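Local coordinates for glycosyl hydrolases family 2, sugar binding domain protein (Bacteroides uniformis str. 3978 T3 ii, PDB 6D1P), which is a beta-glucuronidase of glycosyl hydrolase family 2, probably cleaving terminal glucuronic acid from O-glycosidic conjugates in the human gut, at residues 514-526 and 771-783. Sequence-based numbering, arbitrary orientation.
Sequences GGDSHAGRHMEVN and GSRRIQAANGRAS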
ATOM      1  N   GLY A 514     -20.422   4.452 -28.568  1.00 19.82           N
ATOM      2  CA  GLY A 514     -21.212   3.589 -27.712  1.00 16.86           C
ATOM      3  C   GLY A 514     -21.622   4.324 -26.453  1.00 20.79           C
ATOM      4  O   GLY A 514     -22.093   5.466 -26.533  1.00 19.75           O
ATOM      5  N   GLY A 515     -21.402   3.715 -25.291  1.00 22.16           N
ATOM      6  CA  GLY A 515     -21.713   4.362 -24.032  1.00 18.81           C
ATOM      7  C   GLY A 515     -21.825   3.360 -22.904  1.00 24.99           C
ATOM      8  O   GLY A 515     -21.805   2.141 -23.111  1.00 23.72           O
ATOM      9  N   ASP A 516     -21.924   3.902 -21.686  1.00 20.42           N
ATOM     10  CA  ASP A 516     -21.929   3.084 -20.482  1.00 24.37           C
ATOM     11  C   ASP A 516     -23.304   2.482 -20.239  1.00 23.64           C
ATOM     12  O   ASP A 516     -24.339   3.109 -20.494  1.00 23.78           O
ATOM     13  CB  ASP A 516     -21.528   3.908 -19.245  1.00 20.66           C
ATOM     14  CG  ASP A 516     -20.067   4.377 -19.284  1.00 24.43           C
ATOM     15  OD1 ASP A 516     -19.199   3.703 -18.689  1.00 23.34           O
ATOM     16  OD2 ASP A 516     -19.773   5.420 -19.922  1.00 24.54           O
ATOM     17  N   SER A 517     -23.309   1.263 -19.705  1.00 19.87           N
ATOM     18  CA  SER A 517     -24.534   0.714 -19.152  1.00 20.56           C
ATOM     19  C   SER A 517     -24.190  -0.118 -17.923  1.00 19.43           C
ATOM     20  O   SER A 517     -23.300  -0.968 -17.962  1.00 19.34           O
ATOM     21  CB  SER A 517     -25.312  -0.118 -20.188  1.00 18.26           C
ATOM     22  OG  SER A 517     -24.554  -1.193 -20.695  1.00 19.92           O
ATOM     23  N   HIS A 518     -24.894   0.159 -16.845  1.00 15.55           N
ATOM     24  CA  HIS A 518     -24.832  -0.575 -15.589  1.00 21.05           C
ATOM     25  C   HIS A 518     -25.551  -1.895 -15.815  1.00 22.25           C
ATOM     26  O   HIS A 518     -26.781  -1.925 -15.908  1.00 23.51           O
ATOM     27  CB  HIS A 518     -25.511   0.261 -14.512  1.00 18.23           C
ATOM     28  CG  HIS A 518     -25.239  -0.164 -13.105  1.00 24.14           C
ATOM     29  ND1 HIS A 518     -24.024  -0.669 -12.695  1.00 22.57           N
ATOM     30  CD2 HIS A 518     -26.004  -0.068 -11.990  1.00 22.07           C
ATOM     31  CE1 HIS A 518     -24.068  -0.902 -11.394  1.00 23.49           C
ATOM     32  NE2 HIS A 518     -25.258  -0.547 -10.944  1.00 20.99           N
ATOM     33  N   ALA A 519     -24.787  -2.979 -15.962  1.00 19.25           N
ATOM     34  CA  ALA A 519     -25.387  -4.292 -16.158  1.00 21.32           C
ATOM     35  C   ALA A 519     -26.511  -4.528 -15.155  1.00 23.19           C
ATOM     36  O   ALA A 519     -26.360  -4.279 -13.946  1.00 17.77           O
ATOM     37  CB  ALA A 519     -24.323  -5.382 -16.032  1.00 21.39           C
ATOM     38  N   GLY A 520     -27.668  -4.937 -15.684  1.00 22.89           N
ATOM     39  CA  GLY A 520     -28.844  -5.246 -14.891  1.00 21.23           C
ATOM     40  C   GLY A 520     -29.736  -4.076 -14.542  1.00 23.35           C
ATOM     41  O   GLY A 520     -30.742  -4.275 -13.852  1.00 24.90           O
ATOM     42  N   ARG A 521     -29.400  -2.858 -14.963  1.00 22.36           N
ATOM     43  CA  ARG A 521     -30.303  -1.718 -14.818  1.00 25.87           C
ATOM     44  C   ARG A 521     -31.092  -1.534 -16.120  1.00 24.33           C
ATOM     45  O   ARG A 521     -30.508  -1.581 -17.205  1.00 22.69           O
ATOM     46  CB  ARG A 521     -29.520  -0.452 -14.468  1.00 21.82           C
ATOM     47  CG  ARG A 521     -30.352   0.814 -14.473  1.00 22.04           C
ATOM     48  CD  ARG A 521     -29.465   2.019 -14.214  1.00 23.41           C
ATOM     49  NE  ARG A 521     -29.072   2.089 -12.808  1.00 27.40           N
ATOM     50  CZ  ARG A 521     -28.068   2.840 -12.352  1.00 27.49           C
ATOM     51  NH1 ARG A 521     -27.347   3.579 -13.195  1.00 22.15           N
ATOM     52  NH2 ARG A 521     -27.770   2.847 -11.052  1.00 25.63           N
ATOM     53  N   HIS A 522     -32.414  -1.335 -16.007  1.00 23.26           N
ATOM     54  CA  HIS A 522     -33.284  -1.138 -17.166  1.00 25.95           C
ATOM     55  C   HIS A 522     -34.251   0.011 -16.887  1.00 27.29           C
ATOM     56  O   HIS A 522     -34.252   0.608 -15.805  1.00 24.60           O
ATOM     57  CB  HIS A 522     -34.042  -2.425 -17.524  1.00 22.84           C
ATOM     58  CG  HIS A 522     -33.161  -3.626 -17.594  1.00 22.84           C
ATOM     59  ND1 HIS A 522     -32.483  -3.984 -18.739  1.00 23.66           N
ATOM     60  CD2 HIS A 522     -32.791  -4.516 -16.640  1.00 22.78           C
ATOM     61  CE1 HIS A 522     -31.758  -5.063 -18.497  1.00 25.43           C
ATOM     62  NE2 HIS A 522     -31.931  -5.409 -17.232  1.00 22.46           N
ATOM     63  N   MET A 523     -35.091   0.311 -17.878  1.00 26.40           N
ATOM     64  CA  MET A 523     -36.008   1.440 -17.773  1.00 30.95           C
ATOM     65  C   MET A 523     -37.135   1.280 -18.790  1.00 31.63           C
ATOM     66  O   MET A 523     -36.873   1.031 -19.972  1.00 30.25           O
ATOM     67  CB  MET A 523     -35.250   2.756 -17.990  1.00 28.94           C
ATOM     68  CG  MET A 523     -36.126   3.987 -18.083  1.00 28.63           C
ATOM     69  SD  MET A 523     -37.233   4.187 -16.683  1.00 32.86           S
ATOM     70  CE  MET A 523     -36.100   4.116 -15.291  1.00 33.38           C
ATOM     71  N   GLU A 524     -38.384   1.407 -18.325  1.00 33.79           N
ATOM     72  CA  GLU A 524     -39.536   1.323 -19.219  1.00 31.44           C
ATOM     73  C   GLU A 524     -39.565   2.521 -20.160  1.00 34.41           C
ATOM     74  O   GLU A 524     -39.275   3.654 -19.753  1.00 30.48           O
ATOM     75  CB  GLU A 524     -40.844   1.279 -18.423  1.00 32.37           C
ATOM     76  CG  GLU A 524     -41.084   0.010 -17.609  1.00 33.61           C
ATOM     77  CD  GLU A 524     -41.435  -1.204 -18.460  1.00 33.67           C
ATOM     78  OE1 GLU A 524     -41.671  -1.061 -19.688  1.00 35.08           O
ATOM     79  OE2 GLU A 524     -41.459  -2.318 -17.893  1.00 33.37           O
ATOM     80  N   VAL A 525     -39.922   2.265 -21.424  1.00 33.90           N
ATOM     81  CA  VAL A 525     -40.100   3.344 -22.390  1.00 33.28           C
ATOM     82  C   VAL A 525     -41.332   4.161 -22.015  1.00 37.39           C
ATOM     83  O   VAL A 525     -42.314   3.635 -21.477  1.00 39.29           O
ATOM     84  CB  VAL A 525     -40.212   2.792 -23.824  1.00 37.11           C
ATOM     85  CG1 VAL A 525     -41.417   1.869 -23.962  1.00 31.44           C
ATOM     86  CG2 VAL A 525     -40.299   3.937 -24.825  1.00 37.97           C
ATOM     87  N   ASN A 526     -41.274   5.463 -22.297  1.00 41.85           N
ATOM     88  CA  ASN A 526     -42.312   6.413 -21.904  1.00 44.33           C
ATOM     89  C   ASN A 526     -42.397   7.505 -22.968  1.00 48.84           C
ATOM     90  O   ASN A 526     -41.392   8.163 -23.250  1.00 48.32           O
ATOM     91  CB  ASN A 526     -41.982   6.999 -20.531  1.00 44.36           C
ATOM     92  CG  ASN A 526     -43.053   7.929 -20.024  1.00 57.56           C
ATOM     93  OD1 ASN A 526     -44.154   7.984 -20.578  1.00 61.58           O
ATOM     94  ND2 ASN A 526     -42.743   8.666 -18.959  1.00 51.85           N
ATOM     95  N   GLY A 771     -19.784  -8.789  -7.754  1.00 24.52           N
ATOM     96  CA  GLY A 771     -18.504  -8.881  -7.083  1.00 23.15           C
ATOM     97  C   GLY A 771     -17.969  -7.528  -6.653  1.00 25.07           C
ATOM     98  O   GLY A 771     -16.749  -7.300  -6.670  1.00 22.06           O
ATOM     99  N   SER A 772     -18.870  -6.626  -6.256  1.00 22.11           N
ATOM    100  CA  SER A 772     -18.508  -5.280  -5.830  1.00 22.49           C
ATOM    101  C   SER A 772     -19.037  -5.025  -4.430  1.00 24.59           C
ATOM    102  O   SER A 772     -20.219  -5.266  -4.155  1.00 24.38           O
ATOM    103  CB  SER A 772     -19.048  -4.221  -6.799  1.00 21.62           C
ATOM    104  OG  SER A 772     -18.521  -4.440  -8.092  1.00 22.00           O
ATOM    105  N   ARG A 773     -18.151  -4.525  -3.564  1.00 25.82           N
ATOM    106  CA  ARG A 773     -18.497  -4.160  -2.192  1.00 25.04           C
ATOM    107  C   ARG A 773     -19.408  -2.938  -2.136  1.00 27.06           C
ATOM    108  O   ARG A 773     -20.236  -2.819  -1.217  1.00 23.02           O
ATOM    109  CB  ARG A 773     -17.210  -3.877  -1.410  1.00 29.60           C
ATOM    110  CG  ARG A 773     -17.438  -3.655   0.072  1.00 39.76           C
ATOM    111  CD  ARG A 773     -16.191  -3.193   0.804  1.00 44.81           C
ATOM    112  NE  ARG A 773     -16.061  -1.736   0.809  1.00 45.67           N
ATOM    113  CZ  ARG A 773     -16.815  -0.924   1.548  1.00 47.15           C
ATOM    114  NH1 ARG A 773     -17.768  -1.422   2.342  1.00 44.87           N
ATOM    115  NH2 ARG A 773     -16.621   0.387   1.487  1.00 43.17           N
ATOM    116  N   ARG A 774     -19.230  -1.999  -3.072  1.00 23.57           N
ATOM    117  CA  ARG A 774     -20.090  -0.828  -3.199  1.00 26.54           C
ATOM    118  C   ARG A 774     -20.520  -0.665  -4.651  1.00 24.07           C
ATOM    119  O   ARG A 774     -19.684  -0.671  -5.559  1.00 22.62           O
ATOM    120  CB  ARG A 774     -19.387   0.439  -2.716  1.00 28.28           C
ATOM    121  CG  ARG A 774     -20.231   1.675  -2.871  1.00 30.27           C
ATOM    122  CD  ARG A 774     -19.392   2.887  -2.589  1.00 33.07           C
ATOM    123  NE  ARG A 774     -18.825   2.763  -1.262  1.00 43.24           N
ATOM    124  CZ  ARG A 774     -17.616   3.189  -0.906  1.00 44.01           C
ATOM    125  NH1 ARG A 774     -16.813   3.791  -1.780  1.00 37.21           N
ATOM    126  NH2 ARG A 774     -17.217   3.014   0.341  1.00 33.96           N
ATOM    127  N   ILE A 775     -21.818  -0.490  -4.865  1.00 24.26           N
ATOM    128  CA  ILE A 775     -22.363  -0.462  -6.214  1.00 23.87           C
ATOM    129  C   ILE A 775     -23.717   0.225  -6.159  1.00 24.02           C
ATOM    130  O   ILE A 775     -24.511  -0.003  -5.239  1.00 22.19           O
ATOM    131  CB  ILE A 775     -22.448  -1.901  -6.792  1.00 24.63           C
ATOM    132  CG1 ILE A 775     -22.977  -1.925  -8.215  1.00 19.13           C
ATOM    133  CG2 ILE A 775     -23.341  -2.755  -5.953  1.00 18.94           C
ATOM    134  CD1 ILE A 775     -22.892  -3.314  -8.850  1.00 21.79           C
ATOM    135  N   GLN A 776     -23.983   1.064  -7.157  1.00 23.20           N
ATOM    136  CA  GLN A 776     -25.312   1.647  -7.293  1.00 25.88           C
ATOM    137  C   GLN A 776     -26.353   0.566  -7.549  1.00 24.36           C
ATOM    138  O   GLN A 776     -26.095  -0.408  -8.262  1.00 24.24           O
ATOM    139  CB  GLN A 776     -25.341   2.645  -8.437  1.00 24.90           C
ATOM    140  CG  GLN A 776     -24.616   3.933  -8.132  1.00 26.74           C
ATOM    141  CD  GLN A 776     -24.653   4.862  -9.330  1.00 26.08           C
ATOM    142  OE1 GLN A 776     -25.468   4.682 -10.241  1.00 26.31           O
ATOM    143  NE2 GLN A 776     -23.753   5.836  -9.352  1.00 25.64           N
ATOM    144  N   ALA A 777     -27.534   0.748  -6.968  1.00 23.21           N
ATOM    145  CA  ALA A 777     -28.619  -0.202  -7.160  1.00 22.47           C
ATOM    146  C   ALA A 777     -29.068  -0.221  -8.625  1.00 27.40           C
ATOM    147  O   ALA A 777     -28.960   0.773  -9.348  1.00 23.98           O
ATOM    148  CB  ALA A 777     -29.790   0.160  -6.256  1.00 24.17           C
ATOM    149  N   ALA A 778     -29.550  -1.382  -9.064  1.00 27.70           N
ATOM    150  CA  ALA A 778     -30.034  -1.597 -10.426  1.00 24.62           C
ATOM    151  C   ALA A 778     -31.532  -1.849 -10.306  1.00 27.81           C
ATOM    152  O   ALA A 778     -31.947  -2.956  -9.949  1.00 27.37           O
ATOM    153  CB  ALA A 778     -29.320  -2.767 -11.088  1.00 24.15           C
ATOM    154  N   ASN A 779     -32.331  -0.813 -10.564  1.00 25.50           N
ATOM    155  CA  ASN A 779     -33.780  -0.852 -10.338  1.00 25.54           C
ATOM    156  C   ASN A 779     -34.102  -1.313  -8.913  1.00 29.84           C
ATOM    157  O   ASN A 779     -34.891  -2.232  -8.694  1.00 30.66           O
ATOM    158  CB  ASN A 779     -34.476  -1.729 -11.389  1.00 21.56           C
ATOM    159  CG  ASN A 779     -34.209  -1.247 -12.805  1.00 25.26           C
ATOM    160  OD1 ASN A 779     -33.550  -1.926 -13.594  1.00 25.76           O
ATOM    161  ND2 ASN A 779     -34.704  -0.053 -13.127  1.00 23.28           N
ATOM    162  N   GLY A 780     -33.477  -0.649  -7.937  1.00 28.98           N
ATOM    163  CA  GLY A 780     -33.734  -0.908  -6.532  1.00 30.31           C
ATOM    164  C   GLY A 780     -33.063  -2.140  -5.970  1.00 34.09           C
ATOM    165  O   GLY A 780     -33.464  -2.629  -4.910  1.00 32.98           O
ATOM    166  N   ARG A 781     -32.021  -2.628  -6.627  1.00 34.34           N
ATOM    167  CA  ARG A 781     -31.491  -3.954  -6.378  1.00 28.46           C
ATOM    168  C   ARG A 781     -29.967  -3.929  -6.470  1.00 32.51           C
ATOM    169  O   ARG A 781     -29.402  -3.294  -7.363  1.00 29.94           O
ATOM    170  CB  ARG A 781     -32.110  -4.893  -7.402  1.00 32.71           C
ATOM    171  CG  ARG A 781     -31.642  -6.305  -7.450  1.00 35.53           C
ATOM    172  CD  ARG A 781     -32.643  -7.083  -8.321  1.00 40.78           C
ATOM    173  NE  ARG A 781     -32.245  -8.474  -8.508  1.00 49.54           N
ATOM    174  CZ  ARG A 781     -31.830  -8.982  -9.663  1.00 45.64           C
ATOM    175  NH1 ARG A 781     -31.775  -8.213 -10.741  1.00 40.79           N
ATOM    176  NH2 ARG A 781     -31.481 -10.263  -9.739  1.00 49.24           N
ATOM    177  N   ALA A 782     -29.303  -4.601  -5.533  1.00 30.75           N
ATOM    178  CA  ALA A 782     -27.867  -4.817  -5.630  1.00 29.10           C
ATOM    179  C   ALA A 782     -27.541  -6.133  -4.947  1.00 27.88           C
ATOM    180  O   ALA A 782     -28.156  -6.498  -3.944  1.00 32.31           O
ATOM    181  CB  ALA A 782     -27.058  -3.669  -5.011  1.00 26.74           C
ATOM    182  N   SER A 783     -26.555  -6.838  -5.492  1.00 29.23           N
ATOM    183  CA  SER A 783     -26.298  -8.216  -5.108  1.00 31.73           C
ATOM    184  C   SER A 783     -24.808  -8.459  -5.010  1.00 23.28           C
ATOM    185  O   SER A 783     -24.028  -7.871  -5.746  1.00 24.54           O
ATOM    186  CB  SER A 783     -26.896  -9.205  -6.123  1.00 26.07           C
ATOM    187  OG  SER A 783     -28.296  -9.089  -6.108  1.00 33.71           O
TER
HETATM  188  O   HOH W   1     -31.373   1.667 -11.123  1.00 21.30           O
HETATM  189  O   HOH W   2     -25.780   6.506 -12.923  1.00 29.82           O
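Asn779 grips the backbone of His522 with both ends of its side-chain amide. His522 N gives its hydrogen to a lone pair of Asn779 OD1 at 2.7 Å, while Asn779 ND2 donates to His522 O at 2.8 Å, reaching that oxygen from above its carbonyl plane. The same ND2 also bonds Leu746 O, which fixes the amide's rotation; the His522 ring itself is held by Tyr626. At the other end of the contact His518 stretches toward strand 774-776, its CG anti to the backbone N (chi1 -165°). Its NE2 donates almost straight to Gln776 O (2.8 Å), and its CE1 edge abuts Ile775 CG1 at 3.5 Å. Between these two anchors packing is close: the Ala778 methyl presses on Gly520 O (3.5 Å), inside the type II turn His518-Arg521, whose Gly520 N is tied to Glu550. Arg521 folds back over this turn through a bend at chi3 (-75°), bringing its guanidinium face over His518 CD2. Arg521 NH2 then spends both hydrogens in the guanidinium plane, on Ala777 O (2.9 Å) and on a lone pair of Gln776 OE1 (3.1 Å). Replacing Arg521 by a leucine would probably leave Gln776 OE1 and Ala777 O short of a donor and take away the flat surface on which His518 CD2 rests. The looser side is watery: one water joins Arg521 NE, Ala777 O and Asn779 N, and a second links Gln776 OE1 to Arg521 NH1, the latter bond weak. The arrangement is a polar interdomain junction, in which the long loop after strand 510-511 of the family 2 TIM barrel docks onto the turn joining two antiparallel sheets of the C-terminal beta domain.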